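Flavin reductase domain protein (Arthrobacter sp., PDB 2QCK) probably binds FMN and is likely to act as an oxidoreductase of the flavin reductase type. Local coordinates at residues Ile27-Tyr31 against Pro65-Thr70. Sequence-based numbering, arbitrary orientation.
Sequences ITVNY and PAIANT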
loop_
_atom_site.group_PDB
_atom_site.type_symbol
_atom_site.label_atom_id
_atom_site.label_comp_id
_atom_site.label_asym_id
_atom_site.label_seq_id
_atom_site.Cartn_x
_atom_site.Cartn_y
_atom_site.Cartn_z
ATOM N N ILE A 27 5.549 0.765 -12.166
ATOM C CA ILE A 27 4.860 -0.270 -12.966
ATOM C C ILE A 27 5.163 0.035 -14.405
ATOM O O ILE A 27 5.110 1.184 -14.784
ATOM C CB ILE A 27 3.333 -0.227 -12.759
ATOM C CG1 ILE A 27 3.006 -0.575 -11.319
ATOM C CG2 ILE A 27 2.575 -1.197 -13.750
ATOM C CD1 ILE A 27 3.056 -2.056 -11.021
ATOM N N THR A 28 5.467 -0.998 -15.182
ATOM C CA THR A 28 5.775 -0.827 -16.630
ATOM C C THR A 28 4.867 -1.763 -17.423
ATOM O O THR A 28 4.468 -2.803 -16.922
ATOM C CB THR A 28 7.207 -1.136 -16.919
ATOM O OG1 THR A 28 7.504 -2.493 -16.449
ATOM C CG2 THR A 28 8.089 -0.046 -16.268
ATOM N N VAL A 29 4.449 -1.348 -18.621
ATOM C CA VAL A 29 3.661 -2.200 -19.474
ATOM C C VAL A 29 4.019 -1.847 -20.894
ATOM O O VAL A 29 4.352 -0.699 -21.189
ATOM C CB VAL A 29 2.175 -2.044 -19.220
ATOM C CG1 VAL A 29 1.733 -0.600 -19.354
ATOM C CG2 VAL A 29 1.366 -2.984 -20.125
ATOM N N ASN A 30 4.015 -2.856 -21.737
ATOM C CA ASN A 30 4.257 -2.702 -23.189
ATOM C C ASN A 30 2.939 -2.882 -23.945
ATOM O O ASN A 30 2.443 -4.016 -24.155
ATOM C CB ASN A 30 5.289 -3.753 -23.599
ATOM C CG ASN A 30 5.771 -3.586 -25.026
ATOM O OD1 ASN A 30 5.178 -2.866 -25.837
ATOM N ND2 ASN A 30 6.862 -4.260 -25.337
ATOM N N TYR A 31 2.373 -1.756 -24.350
ATOM C CA TYR A 31 1.102 -1.734 -25.025
ATOM C C TYR A 31 1.332 -1.787 -26.527
ATOM O O TYR A 31 1.594 -0.774 -27.171
ATOM C CB TYR A 31 0.360 -0.464 -24.659
ATOM C CG TYR A 31 -1.070 -0.384 -25.108
ATOM C CD1 TYR A 31 -1.830 -1.527 -25.371
ATOM C CD2 TYR A 31 -1.677 0.852 -25.226
ATOM C CE1 TYR A 31 -3.145 -1.416 -25.782
ATOM C CE2 TYR A 31 -2.977 0.974 -25.603
ATOM C CZ TYR A 31 -3.721 -0.148 -25.885
ATOM O OH TYR A 31 -5.036 0.029 -26.273
ATOM N N PRO A 65 -5.143 2.763 -20.592
ATOM C CA PRO A 65 -5.431 1.926 -21.709
ATOM C C PRO A 65 -4.429 0.800 -21.865
ATOM O O PRO A 65 -4.829 -0.281 -22.255
ATOM C CB PRO A 65 -5.388 2.894 -22.896
ATOM C CG PRO A 65 -5.779 4.185 -22.297
ATOM C CD PRO A 65 -5.013 4.167 -21.011
ATOM N N ALA A 66 -3.151 1.042 -21.562
ATOM C CA ALA A 66 -2.115 -0.016 -21.638
ATOM C C ALA A 66 -2.460 -1.116 -20.649
ATOM O O ALA A 66 -2.468 -2.309 -20.991
ATOM C CB ALA A 66 -0.718 0.532 -21.334
ATOM N N ILE A 67 -2.829 -0.701 -19.446
ATOM C CA ILE A 67 -3.193 -1.647 -18.381
ATOM C C ILE A 67 -4.511 -2.403 -18.642
ATOM O O ILE A 67 -4.632 -3.615 -18.348
ATOM C CB ILE A 67 -3.219 -0.899 -17.007
ATOM C CG1 ILE A 67 -1.810 -0.386 -16.641
ATOM C CG2 ILE A 67 -3.688 -1.811 -15.883
ATOM C CD1 ILE A 67 -0.816 -1.451 -16.181
ATOM N N ALA A 68 -5.527 -1.687 -19.104
ATOM C CA ALA A 68 -6.791 -2.253 -19.518
ATOM C C ALA A 68 -6.677 -3.331 -20.615
ATOM O O ALA A 68 -7.437 -4.300 -20.622
ATOM C CB ALA A 68 -7.725 -1.135 -19.999
ATOM N N ASN A 69 -5.735 -3.146 -21.534
ATOM C CA ASN A 69 -5.619 -3.963 -22.713
ATOM C C ASN A 69 -4.367 -4.804 -22.816
ATOM O O ASN A 69 -4.154 -5.435 -23.826
ATOM C CB ASN A 69 -5.730 -3.070 -23.926
ATOM C CG ASN A 69 -7.055 -2.374 -23.980
ATOM O OD1 ASN A 69 -7.142 -1.140 -23.988
ATOM N ND2 ASN A 69 -8.099 -3.155 -23.951
ATOM N N THR A 70 -3.604 -4.917 -21.737
ATOM C CA THR A 70 -2.416 -5.747 -21.734
ATOM C C THR A 70 -2.421 -6.687 -20.574
ATOM O O THR A 70 -3.034 -6.399 -19.535
ATOM C CB THR A 70 -1.160 -4.860 -21.733
ATOM O OG1 THR A 70 -1.278 -3.932 -22.822
ATOM C CG2 THR A 70 0.118 -5.693 -21.969
#
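Tyr31 lays one face of its ring over the first turn of helix 64-69, with Ala66 CA 3.9 Å from the ring centroid in a CH-pi contact. Pro65 O lies over the same face, toward the rim. With CG anti to the backbone N (chi1 -171°), the ring swings out from the strand onto these atoms, and its CD1 comes 3.5 Å from Thr70 OG1, oblique to the ring. With an alanine here, Ala66 CA is likely to lose its CH-pi partner and a gap would probably open beside Thr70. Alanine suits position 66: its methyl fits between Tyr31 CB and Val29 CG1, the latter a tight 3.3 Å from Ala66 CB. The other branch of Val29, CG2, meets Thr70 CG2 at 3.5 Å. Deeper in, Ile67 CD1 touches both Val29 CG1 and Ile27 CG2, each at 4.2 Å, where Met57 and Ile73 continue the apolar layer. Thr70 turns its methyl to the strand while OG1 donates to Ala66 O at 2.7 Å (C=O...O angle 139°), satisfying the hydroxyl within the helical turn. The short helix thus crosses the strand at 76° on the curled antiparallel sheet of this FMN-binding fold, held by apolar and CH-pi packing without a clear hydrogen bond between them.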